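Local coordinates for TetR family transcriptional regulator (Rhodococcus erythropolis, PDB 4ZA6), which probably represses transcription by binding DNA as a TetR-family regulator, controlling the gene qsdA and with it the degradation of quorum-sensing signals, at residues A[37-40]-A[41-44]; A[15-19]-A[20-24]. All coordinates share one frame; numbering follows the deposited sequence.

Both contacts are local and lie in the three-helix DNA-binding region expected at the N-terminal end of a TetR-family regulator. Contact 2 (15-19 with 20-24) comes first along the chain and closes helix 4-19. Contact 1 (37-40 with 41-44) is the short helix 37-44, the second helix of the helix-turn-helix by family topology. Their centres are about 18 Å apart and their nearest atoms about 7 Å, so they do not touch. Helix 26-33 lies against both. A pentanediol is bound at contact 2, and an acetate ion lies about 4 Å from the Arg37 side chain in contact 1. Both molecules probably come from the crystallisation liquor.

Contact 1 (A[37-40]-A[41-44]); sequences RATL and YRWV
Residues 37-40 and 41-44 form one continuous helix, and each carbonyl from Arg37 to Leu40 accepts the N-H four residues on. Tyr41 N to Arg37 O is 3.1 Å. By family topology this is the recognition helix of a TetR-type helix-turn-helix, which probably enters the DNA groove. The bond from Trp43 N to Thr39 O is more bent, at 140°, and Trp43 N also makes a weak bond to Leu40 O.

Two neighbours flank Thr39. Its OG1 lies beside the backbone N (chi1 -67°), which leaves CG2 anti to that N and over one face of the Trp43 indole. In this CH-pi contact Thr39 CG2 is 4.0 Å from the centroid of the Trp43 six-membered ring. The two side chains run side by side. On the other branch, Thr39 OG1 lies 3.5 Å from Arg42 NH2. The Arg42 chain bends at chi3 (59°), and one guanidinium face is laid over Thr39 CA.

Leu40 is the buried residue and packs against helix 26-33. Val44 touches Ala10 of helix 4-19. The polar end of Arg37 turns elsewhere, with NH1 hydrogen-bonded to Ser27 OG. Leu40 CD1 and Val44 CG2 meet at 3.7 Å.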
loop_
_atom_site.group_PDB
_atom_site.type_symbol
_atom_site.label_atom_id
_atom_site.label_comp_id
_atom_site.label_asym_id
_atom_site.label_seq_id
_atom_site.Cartn_x
_atom_site.Cartn_y
_atom_site.Cartn_z
ATOM N N ARG A 37 -7.753 20.399 -19.135
ATOM C CA ARG A 37 -8.234 19.074 -18.727
ATOM C C ARG A 37 -7.731 17.948 -19.622
ATOM O O ARG A 37 -7.420 16.881 -19.130
ATOM C CB ARG A 37 -9.770 19.064 -18.642
ATOM C CG ARG A 37 -10.330 19.612 -17.322
ATOM C CD ARG A 37 -10.010 18.729 -16.116
ATOM N NE ARG A 37 -10.475 17.352 -16.292
ATOM C CZ ARG A 37 -11.611 16.870 -15.799
ATOM N NH1 ARG A 37 -12.407 17.642 -15.070
ATOM N NH2 ARG A 37 -11.951 15.608 -16.018
ATOM N N ALA A 38 -7.620 18.204 -20.927
ATOM C CA ALA A 38 -7.125 17.241 -21.908
ATOM C C ALA A 38 -5.632 16.949 -21.685
ATOM O O ALA A 38 -5.245 15.793 -21.750
ATOM C CB ALA A 38 -7.357 17.773 -23.321
ATOM N N THR A 39 -4.804 17.998 -21.440
ATOM C CA THR A 39 -3.364 17.883 -21.161
ATOM C C THR A 39 -3.158 17.045 -19.876
ATOM O O THR A 39 -2.330 16.117 -19.857
ATOM C CB THR A 39 -2.756 19.298 -21.058
ATOM O OG1 THR A 39 -2.820 19.914 -22.340
ATOM C CG2 THR A 39 -1.303 19.299 -20.551
ATOM N N LEU A 40 -3.932 17.361 -18.813
ATOM C CA LEU A 40 -3.862 16.612 -17.553
ATOM C C LEU A 40 -4.138 15.105 -17.752
ATOM O O LEU A 40 -3.343 14.288 -17.281
ATOM C CB LEU A 40 -4.777 17.218 -16.466
ATOM C CG LEU A 40 -4.774 16.466 -15.111
ATOM C CD1 LEU A 40 -3.389 16.512 -14.455
ATOM C CD2 LEU A 40 -5.822 17.000 -14.177
ATOM N N TYR A 41 -5.224 14.744 -18.488
ATOM C CA TYR A 41 -5.577 13.338 -18.774
ATOM C C TYR A 41 -4.428 12.624 -19.492
ATOM O O TYR A 41 -4.084 11.496 -19.129
ATOM C CB TYR A 41 -6.889 13.216 -19.589
ATOM C CG TYR A 41 -7.161 11.791 -20.035
ATOM C CD1 TYR A 41 -7.732 10.863 -19.168
ATOM C CD2 TYR A 41 -6.789 11.352 -21.304
ATOM C CE1 TYR A 41 -7.928 9.537 -19.552
ATOM C CE2 TYR A 41 -6.975 10.027 -21.699
ATOM C CZ TYR A 41 -7.551 9.123 -20.820
ATOM O OH TYR A 41 -7.767 7.821 -21.204
ATOM N N ARG A 42 -3.828 13.298 -20.500
ATOM C CA ARG A 42 -2.688 12.803 -21.275
ATOM C C ARG A 42 -1.493 12.521 -20.368
ATOM O O ARG A 42 -0.785 11.534 -20.583
ATOM C CB ARG A 42 -2.315 13.826 -22.349
ATOM C CG ARG A 42 -1.590 13.242 -23.555
ATOM C CD ARG A 42 -1.563 14.194 -24.745
ATOM N NE ARG A 42 -0.909 15.469 -24.437
ATOM C CZ ARG A 42 -1.512 16.654 -24.483
ATOM N NH1 ARG A 42 -2.786 16.745 -24.845
ATOM N NH2 ARG A 42 -0.844 17.757 -24.180
ATOM N N TRP A 43 -1.301 13.349 -19.321
ATOM C CA TRP A 43 -0.189 13.200 -18.385
ATOM C C TRP A 43 -0.350 12.088 -17.372
ATOM O O TRP A 43 0.610 11.368 -17.123
ATOM C CB TRP A 43 0.070 14.518 -17.631
ATOM C CG TRP A 43 0.692 15.627 -18.451
ATOM C CD1 TRP A 43 1.017 15.602 -19.777
ATOM C CD2 TRP A 43 0.998 16.950 -17.986
ATOM N NE1 TRP A 43 1.547 16.818 -20.157
ATOM C CE2 TRP A 43 1.559 17.658 -19.072
ATOM C CE3 TRP A 43 0.884 17.594 -16.741
ATOM C CZ2 TRP A 43 1.981 18.989 -18.960
ATOM C CZ3 TRP A 43 1.323 18.906 -16.626
ATOM C CH2 TRP A 43 1.894 19.579 -17.717
ATOM N N VAL A 44 -1.517 12.006 -16.711
ATOM C CA VAL A 44 -1.730 11.063 -15.610
ATOM C C VAL A 44 -2.890 10.058 -15.760
ATOM O O VAL A 44 -3.051 9.176 -14.913
ATOM C CB VAL A 44 -1.820 11.822 -14.263
ATOM C CG1 VAL A 44 -0.505 12.534 -13.927
ATOM C CG2 VAL A 44 -3.004 12.793 -14.251
#

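Contact 2 (A[15-19]-A[20-24]); sequences ASMYL and AEEPL
Met17 meets Glu22, Pro23 and Leu24 where helix 4-19 ends in a Schellman motif. The chain turns at Glu21, whose phi is positive (64°). Met17 O receives Glu22 N at 2.8 Å, a nearly straight bond, and a weaker one from Ala20 N. Ala20 N also bonds to Ser16 O at 2.9 Å. Tyr18 O takes Glu21 N at 3.0 Å, but from above the carbonyl plane.

The tight side is built on buried Met17. Its chain bends at chi3 (86°), and Met17 CE lies 3.5 Å from Pro23 O. Leu24 CD1 approaches Met17 CB at 4.2 Å. Leu24 is itself buried and rests on Leu50 of helix 47-69. The Glu22 side chain crosses that of Met17 at about a right angle, with Glu22 OE1 4.1 Å from Met17 CG. The Tyr18 ring packs against helices 47-69 and 93-101, and its OH is hydrogen-bonded to the bound pentanediol.

The other side is looser. Leu19, Ala20 and Glu21 are exposed. Glu21 CB points away from the helix, and its side chain touches Ala97 of helix 93-101.

The backbone bonds thus satisfy Ser16 O, Met17 O and Tyr18 O. The salt bridge from Glu22 OE1 to Arg32 NH2 ties the turn to helix 26-33 and probably stabilises the glutamate's negative charge.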
loop_
_atom_site.group_PDB
_atom_site.type_symbol
_atom_site.label_atom_id
_atom_site.label_comp_id
_atom_site.label_asym_id
_atom_site.label_seq_id
_atom_site.Cartn_x
_atom_site.Cartn_y
_atom_site.Cartn_z
ATOM N N ALA A 15 -1.160 14.544 -4.522
ATOM C CA ALA A 15 -0.762 14.035 -3.205
ATOM C C ALA A 15 -1.055 15.065 -2.107
ATOM O O ALA A 15 -1.512 14.669 -1.033
ATOM C CB ALA A 15 0.718 13.663 -3.204
ATOM N N SER A 16 -0.858 16.379 -2.380
ATOM C CA SER A 16 -1.173 17.418 -1.383
ATOM C C SER A 16 -2.684 17.498 -1.099
ATOM O O SER A 16 -3.081 17.746 0.032
ATOM C CB SER A 16 -0.588 18.782 -1.767
ATOM O OG SER A 16 -1.465 19.603 -2.527
ATOM N N MET A 17 -3.516 17.264 -2.126
ATOM C CA MET A 17 -4.966 17.243 -1.999
ATOM C C MET A 17 -5.382 16.057 -1.125
ATOM O O MET A 17 -6.218 16.231 -0.247
ATOM C CB MET A 17 -5.631 17.157 -3.381
ATOM C CG MET A 17 -5.498 18.429 -4.192
ATOM S SD MET A 17 -5.953 18.198 -5.936
ATOM C CE MET A 17 -7.700 18.453 -5.836
ATOM N N TYR A 18 -4.757 14.874 -1.326
ATOM C CA TYR A 18 -5.020 13.663 -0.529
ATOM C C TYR A 18 -4.651 13.919 0.939
ATOM O O TYR A 18 -5.492 13.734 1.813
ATOM C CB TYR A 18 -4.280 12.432 -1.097
ATOM C CG TYR A 18 -4.283 11.212 -0.185
ATOM C CD1 TYR A 18 -5.465 10.547 0.124
ATOM C CD2 TYR A 18 -3.095 10.707 0.338
ATOM C CE1 TYR A 18 -5.476 9.441 0.975
ATOM C CE2 TYR A 18 -3.089 9.609 1.195
ATOM C CZ TYR A 18 -4.284 8.973 1.508
ATOM O OH TYR A 18 -4.274 7.877 2.332
ATOM N N LEU A 19 -3.440 14.457 1.178
ATOM C CA LEU A 19 -2.926 14.805 2.497
ATOM C C LEU A 19 -3.735 15.888 3.193
ATOM O O LEU A 19 -3.791 15.905 4.423
ATOM C CB LEU A 19 -1.473 15.233 2.383
ATOM C CG LEU A 19 -0.660 15.069 3.639
ATOM C CD1 LEU A 19 -0.449 13.583 3.989
ATOM C CD2 LEU A 19 0.643 15.809 3.534
ATOM N N ALA A 20 -4.353 16.791 2.412
ATOM C CA ALA A 20 -5.187 17.869 2.951
ATOM C C ALA A 20 -6.655 17.436 3.145
ATOM O O ALA A 20 -7.471 18.226 3.613
ATOM C CB ALA A 20 -5.095 19.103 2.057
ATOM N N GLU A 21 -6.960 16.164 2.835
ATOM C CA GLU A 21 -8.269 15.507 2.923
ATOM C C GLU A 21 -9.292 16.113 1.978
ATOM O O GLU A 21 -10.483 16.177 2.275
ATOM C CB GLU A 21 -8.785 15.395 4.367
ATOM C CG GLU A 21 -7.809 14.752 5.331
ATOM C CD GLU A 21 -8.305 14.597 6.754
ATOM O OE1 GLU A 21 -9.525 14.751 6.997
ATOM O OE2 GLU A 21 -7.461 14.316 7.634
ATOM N N GLU A 22 -8.818 16.549 0.827
ATOM C CA GLU A 22 -9.657 17.146 -0.197
ATOM C C GLU A 22 -9.874 16.081 -1.252
ATOM O O GLU A 22 -8.915 15.381 -1.589
ATOM C CB GLU A 22 -8.945 18.349 -0.844
ATOM C CG GLU A 22 -8.612 19.479 0.115
ATOM C CD GLU A 22 -7.750 20.605 -0.426
ATOM O OE1 GLU A 22 -7.661 20.768 -1.666
ATOM O OE2 GLU A 22 -7.197 21.360 0.407
ATOM N N PRO A 23 -11.094 15.932 -1.816
ATOM C CA PRO A 23 -11.271 14.949 -2.893
ATOM C C PRO A 23 -10.434 15.325 -4.119
ATOM O O PRO A 23 -10.108 16.497 -4.303
ATOM C CB PRO A 23 -12.775 15.010 -3.182
ATOM C CG PRO A 23 -13.198 16.384 -2.749
ATOM C CD PRO A 23 -12.341 16.682 -1.549
ATOM N N LEU A 24 -10.057 14.337 -4.939
ATOM C CA LEU A 24 -9.225 14.576 -6.125
ATOM C C LEU A 24 -10.023 15.124 -7.310
ATOM O O LEU A 24 -10.339 14.391 -8.250
ATOM C CB LEU A 24 -8.455 13.309 -6.520
ATOM C CG LEU A 24 -7.052 13.516 -7.048
ATOM C CD1 LEU A 24 -6.094 13.796 -5.893
ATOM C CD2 LEU A 24 -6.576 12.272 -7.785
#